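Local coordinates for protein RNA-dependent RNA polymerase (Dera Ghazi Khan orthonairovirus, PDB 6DX2) that probably replicates and transcribes the viral RNA as the full-length L protein, of which this chain is the viral OTU domain, a deubiquitinating cysteine protease, at residues A[16-21]-A[131-136]; A[63-68]-A[106-111]. All coordinates share one frame; numbering follows the deposited sequence.

How the contacts relate
Contacts 1 and 2 illustrate two ways in which one small protease domain holds itself together: the first pairs strands toward the edge of the mixed sheet, the second crosses two helices. Their centres lie about 16 Å apart, each about 11 Å from the centre of the chain, and 63-68 and 106-111 both fall in sequence between 16-21 and 131-136. Helix 102-112 links them. Its 106-111 portion meets helix 58-71 through Ile107, Leu108 and Ala111, while Glu106 and Ser109 pack against Tyr133 of contact 1: Tyr133 CD1 comes 3.5 Å from Glu106 CA, and Tyr133 O 3.4 Å from Ser109 CB. Helix 42-52, beside contact 2, probably starts with the nucleophilic cysteine, as in OTU proteases.

Contact 1 (A[16-21]-A[131-136]); sequences EGVYNS and TKYGPG
Tyr19 and Lys132 face each other as an antiparallel hydrogen-bonded pair, Tyr19 N giving to Lys132 O at 2.9 Å and Lys132 N to Tyr19 O at 2.8 Å. Their side chains leave the same sheet face and run alongside one another. The lysine starts extended, then bends at chi3 (85°) and chi4 (84°), which carries its ammonium over one face of the tyrosine ring: NZ sits 3.8 Å from the Tyr19 ring centroid in a cation-pi contact, with CE also above the ring. The same bend lets Lys132 NZ donate to Gly134 O (2.8 Å) and Gly136 O (2.9 Å), so two carbonyls and a ring fix the buried charge and tie down the loop after the strand.

On the opposite sheet face, shared by Val18, Thr131 and Tyr133, Val18 CG1 lies off-centre over the Tyr133 ring, 4.2 Å from its centroid. Val18 CG1 and Thr131 CG2 are each anti to their own backbone N, and they press together at 3.3 Å, tighter than usual for two methyls.

Trp11 adds a second cation-pi partner to Lys132. Strand 18-21 runs between strands 12-13 and 127-133; beyond the latter comes strand 116-121, and helix 102-112 packs on Tyr133.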
loop_
_atom_site.group_PDB
_atom_site.type_symbol
_atom_site.label_atom_id
_atom_site.label_comp_id
_atom_site.label_asym_id
_atom_site.label_seq_id
_atom_site.Cartn_x
_atom_site.Cartn_y
_atom_site.Cartn_z
ATOM N N GLU A 16 -15.280 -6.889 3.307
ATOM C CA GLU A 16 -14.326 -6.196 4.165
ATOM C C GLU A 16 -13.949 -4.816 3.641
ATOM O O GLU A 16 -13.201 -4.091 4.320
ATOM C CB GLU A 16 -13.065 -7.051 4.344
ATOM C CG GLU A 16 -13.246 -8.193 5.347
ATOM C CD GLU A 16 -12.140 -9.239 5.275
ATOM O OE1 GLU A 16 -11.124 -8.989 4.586
ATOM O OE2 GLU A 16 -12.290 -10.313 5.909
ATOM N N GLY A 17 -14.446 -4.424 2.464
ATOM C CA GLY A 17 -14.069 -3.157 1.891
ATOM C C GLY A 17 -12.775 -3.167 1.116
ATOM O O GLY A 17 -12.250 -2.087 0.801
ATOM N N VAL A 18 -12.209 -4.346 0.818
ATOM C CA VAL A 18 -11.011 -4.448 0.004
ATOM C C VAL A 18 -11.441 -4.787 -1.412
ATOM O O VAL A 18 -12.285 -5.662 -1.624
ATOM C CB VAL A 18 -10.048 -5.522 0.565
ATOM C CG1 VAL A 18 -8.807 -5.662 -0.273
ATOM C CG2 VAL A 18 -9.744 -5.284 2.077
ATOM N N TYR A 19 -10.898 -4.077 -2.382
ATOM C CA TYR A 19 -11.252 -4.320 -3.762
ATOM C C TYR A 19 -10.151 -5.063 -4.481
ATOM O O TYR A 19 -8.948 -4.833 -4.245
ATOM C CB TYR A 19 -11.471 -3.032 -4.513
ATOM C CG TYR A 19 -12.472 -2.073 -3.926
ATOM C CD1 TYR A 19 -12.118 -1.267 -2.861
ATOM C CD2 TYR A 19 -13.740 -1.906 -4.534
ATOM C CE1 TYR A 19 -12.979 -0.311 -2.355
ATOM C CE2 TYR A 19 -14.648 -0.944 -4.027
ATOM C CZ TYR A 19 -14.273 -0.180 -2.942
ATOM O OH TYR A 19 -15.058 0.816 -2.445
ATOM N N ASN A 20 -10.577 -5.898 -5.410
ATOM C CA ASN A 20 -9.636 -6.600 -6.251
ATOM C C ASN A 20 -9.920 -6.347 -7.729
ATOM O O ASN A 20 -11.056 -6.064 -8.153
ATOM C CB ASN A 20 -9.662 -8.102 -5.890
ATOM C CG ASN A 20 -8.713 -8.420 -4.706
ATOM O OD1 ASN A 20 -7.469 -8.416 -4.859
ATOM N ND2 ASN A 20 -9.293 -8.666 -3.515
ATOM N N SER A 21 -8.847 -6.403 -8.508
ATOM C CA SER A 21 -9.029 -6.227 -9.932
ATOM C C SER A 21 -8.204 -7.269 -10.659
ATOM O O SER A 21 -7.055 -7.537 -10.292
ATOM C CB SER A 21 -8.645 -4.827 -10.393
ATOM O OG SER A 21 -9.049 -4.672 -11.754
ATOM N N THR A 131 -4.900 -4.880 -5.638
ATOM C CA THR A 131 -5.740 -4.834 -4.443
ATOM C C THR A 131 -5.831 -3.397 -3.994
ATOM O O THR A 131 -4.817 -2.730 -3.863
ATOM C CB THR A 131 -5.159 -5.706 -3.341
ATOM O OG1 THR A 131 -4.942 -7.022 -3.861
ATOM C CG2 THR A 131 -6.113 -5.830 -2.197
ATOM N N LYS A 132 -7.046 -2.899 -3.788
ATOM C CA LYS A 132 -7.228 -1.492 -3.493
ATOM C C LYS A 132 -7.856 -1.377 -2.114
ATOM O O LYS A 132 -8.878 -2.016 -1.827
ATOM C CB LYS A 132 -8.086 -0.847 -4.558
ATOM C CG LYS A 132 -8.485 0.612 -4.260
ATOM C CD LYS A 132 -9.105 1.295 -5.514
ATOM C CE LYS A 132 -10.618 0.953 -5.553
ATOM N NZ LYS A 132 -11.434 1.905 -4.670
ATOM N N TYR A 133 -7.254 -0.552 -1.277
ATOM C CA TYR A 133 -7.709 -0.333 0.095
ATOM C C TYR A 133 -8.238 1.093 0.138
ATOM O O TYR A 133 -7.466 2.033 -0.029
ATOM C CB TYR A 133 -6.562 -0.505 1.084
ATOM C CG TYR A 133 -6.068 -1.915 1.126
ATOM C CD1 TYR A 133 -6.629 -2.823 1.989
ATOM C CD2 TYR A 133 -5.043 -2.350 0.265
ATOM C CE1 TYR A 133 -6.189 -4.142 2.042
ATOM C CE2 TYR A 133 -4.617 -3.701 0.310
ATOM C CZ TYR A 133 -5.217 -4.550 1.174
ATOM O OH TYR A 133 -4.851 -5.867 1.262
ATOM N N GLY A 134 -9.539 1.248 0.297
ATOM C CA GLY A 134 -10.149 2.569 0.289
ATOM C C GLY A 134 -11.016 2.780 -0.921
ATOM O O GLY A 134 -10.864 2.129 -1.948
ATOM N N PRO A 135 -11.937 3.742 -0.830
ATOM C CA PRO A 135 -12.981 3.887 -1.857
ATOM C C PRO A 135 -12.602 4.745 -3.045
ATOM O O PRO A 135 -13.458 4.949 -3.927
ATOM C CB PRO A 135 -14.109 4.564 -1.073
ATOM C CG PRO A 135 -13.358 5.457 -0.138
ATOM C CD PRO A 135 -12.150 4.627 0.331
ATOM N N GLY A 136 -11.381 5.234 -3.104
ATOM C CA GLY A 136 -11.022 6.263 -4.047
ATOM C C GLY A 136 -10.538 5.693 -5.370
ATOM O O GLY A 136 -10.530 4.495 -5.617
#

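Contact 2 (A[63-68]-A[106-111]); sequences NTIASF and EILSKA
Phe68 and Ala111 meet CB to CB in a helix crossing where no hydrogen bond passes between the two segments. The axes of 63-68 and 106-111 run nearly perpendicular, at 85° and 9.2 Å apart at closest approach, and mostly side-chain carbons fill the gap.

The aliphatic contacts centre on Ile65. Its CG2 methyl meets CG2 of Ile107 at 3.6 Å, while its other branch, through CG1, reaches CD1 of Leu108 at 3.7 Å; in both pairs the side chains cross at about a right angle. Thr64 turns its methyl inward, CG2 lying 4.0 Å from Ala111 CB, and Ala111 CB also rests against Phe68 CB at 3.7 Å.

The aromatic contacts belong to Phe68. With CG anti to the backbone N (chi1 -169°), the ring reaches over to Ile107, Lys110 and Ala111. Ile107 CG2 approaches the ring at CD2 (3.7 Å), so this one methyl touches both Ile65 and Phe68, and Ile107 O lies over one face of the ring. Phe68 CD1 is 3.7 Å from Ala111 CA, and Lys110 CB comes to 3.5 Å from Phe68 CZ at the far end of the ring.

The polar ends of Thr64 and Lys110 have partners outside the two segments. The threonine hydroxyl makes a weak bond to Ser60 O within its own helix. Lys110 lends only its aliphatic chain to Phe68, and its extended arm takes NZ to Gln75 O.

Helix 86-93 adds Tyr89 against both Ile65 and Ile107, and helix 42-52 adds Phe44 to Ile65 and Val47 to Leu108, extending the apolar layer into the helical part of the OTU domain. With only carbon meeting carbon between the side chains, the crossing depends on shape and the hydrophobic effect, and no directional bond between the segments sets its angle.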
loop_
_atom_site.group_PDB
_atom_site.type_symbol
_atom_site.label_atom_id
_atom_site.label_comp_id
_atom_site.label_asym_id
_atom_site.label_seq_id
_atom_site.Cartn_x
_atom_site.Cartn_y
_atom_site.Cartn_z
ATOM N N ASN A 63 4.239 5.679 12.888
ATOM C CA ASN A 63 3.608 6.114 14.130
ATOM C C ASN A 63 2.118 6.342 13.932
ATOM O O ASN A 63 1.315 6.051 14.831
ATOM C CB ASN A 63 4.289 7.382 14.656
ATOM C CG ASN A 63 5.697 7.099 15.169
ATOM O OD1 ASN A 63 5.990 5.983 15.571
ATOM N ND2 ASN A 63 6.562 8.107 15.162
ATOM N N THR A 64 1.745 6.845 12.751
ATOM C CA THR A 64 0.344 7.021 12.407
ATOM C C THR A 64 -0.369 5.679 12.352
ATOM O O THR A 64 -1.457 5.523 12.924
ATOM C CB THR A 64 0.245 7.767 11.076
ATOM O OG1 THR A 64 0.731 9.100 11.274
ATOM C CG2 THR A 64 -1.194 7.827 10.656
ATOM N N ILE A 65 0.276 4.682 11.743
ATOM C CA ILE A 65 -0.299 3.337 11.707
ATOM C C ILE A 65 -0.463 2.800 13.122
ATOM O O ILE A 65 -1.473 2.168 13.472
ATOM C CB ILE A 65 0.599 2.413 10.877
ATOM C CG1 ILE A 65 0.558 2.832 9.419
ATOM C CG2 ILE A 65 0.174 0.923 11.045
ATOM C CD1 ILE A 65 1.656 2.094 8.625
ATOM N N ALA A 66 0.538 3.033 13.959
ATOM C CA ALA A 66 0.484 2.504 15.297
ATOM C C ALA A 66 -0.666 3.144 16.072
ATOM O O ALA A 66 -1.338 2.471 16.844
ATOM C CB ALA A 66 1.825 2.727 15.995
ATOM N N SER A 67 -0.906 4.447 15.863
ATOM C CA SER A 67 -1.982 5.112 16.588
ATOM C C SER A 67 -3.325 4.548 16.162
ATOM O O SER A 67 -4.212 4.325 17.014
ATOM C CB SER A 67 -1.943 6.633 16.363
ATOM O OG SER A 67 -2.656 7.013 15.184
ATOM N N PHE A 68 -3.479 4.285 14.858
ATOM C CA PHE A 68 -4.722 3.683 14.399
ATOM C C PHE A 68 -4.906 2.298 15.019
ATOM O O PHE A 68 -6.006 1.950 15.439
ATOM C CB PHE A 68 -4.769 3.621 12.873
ATOM C CG PHE A 68 -6.118 3.261 12.345
ATOM C CD1 PHE A 68 -7.070 4.243 12.092
ATOM C CD2 PHE A 68 -6.465 1.917 12.176
ATOM C CE1 PHE A 68 -8.332 3.906 11.627
ATOM C CE2 PHE A 68 -7.724 1.573 11.724
ATOM C CZ PHE A 68 -8.653 2.574 11.424
ATOM N N GLU A 106 -3.955 -1.592 4.471
ATOM C CA GLU A 106 -5.319 -1.499 4.993
ATOM C C GLU A 106 -5.393 -0.455 6.102
ATOM O O GLU A 106 -6.268 0.419 6.086
ATOM C CB GLU A 106 -5.770 -2.860 5.492
ATOM C CG GLU A 106 -7.104 -2.814 6.265
ATOM C CD GLU A 106 -7.596 -4.203 6.554
ATOM O OE1 GLU A 106 -6.924 -4.832 7.367
ATOM O OE2 GLU A 106 -8.656 -4.633 6.012
ATOM N N ILE A 107 -4.446 -0.499 7.040
ATOM C CA ILE A 107 -4.481 0.435 8.178
ATOM C C ILE A 107 -4.245 1.865 7.713
ATOM O O ILE A 107 -4.975 2.799 8.093
ATOM C CB ILE A 107 -3.463 0.033 9.254
ATOM C CG1 ILE A 107 -3.866 -1.276 9.923
ATOM C CG2 ILE A 107 -3.399 1.103 10.337
ATOM C CD1 ILE A 107 -2.752 -1.877 10.930
ATOM N N LEU A 108 -3.212 2.073 6.889
ATOM C CA LEU A 108 -2.908 3.446 6.479
ATOM C C LEU A 108 -4.043 4.068 5.680
ATOM O O LEU A 108 -4.281 5.269 5.768
ATOM C CB LEU A 108 -1.614 3.472 5.626
ATOM C CG LEU A 108 -0.921 4.817 5.656
ATOM C CD1 LEU A 108 -0.622 5.401 6.962
ATOM C CD2 LEU A 108 0.424 4.604 4.889
ATOM N N SER A 109 -4.691 3.292 4.819
ATOM C CA SER A 109 -5.824 3.845 4.072
ATOM C C SER A 109 -6.897 4.379 5.012
ATOM O O SER A 109 -7.432 5.492 4.804
ATOM C CB SER A 109 -6.395 2.779 3.160
ATOM O OG SER A 109 -7.087 1.768 3.848
ATOM N N LYS A 110 -7.204 3.622 6.076
ATOM C CA LYS A 110 -8.148 4.135 7.053
ATOM C C LYS A 110 -7.535 5.274 7.880
ATOM O O LYS A 110 -8.211 6.264 8.172
ATOM C CB LYS A 110 -8.617 3.000 7.971
ATOM C CG LYS A 110 -9.314 1.851 7.221
ATOM C CD LYS A 110 -9.458 0.562 8.026
ATOM C CE LYS A 110 -10.133 -0.535 7.139
ATOM N NZ LYS A 110 -10.734 -1.642 7.962
ATOM N N ALA A 111 -6.261 5.157 8.268
ATOM C CA ALA A 111 -5.740 6.130 9.222
ATOM C C ALA A 111 -5.622 7.517 8.610
ATOM O O ALA A 111 -5.726 8.526 9.322
ATOM C CB ALA A 111 -4.393 5.649 9.761
#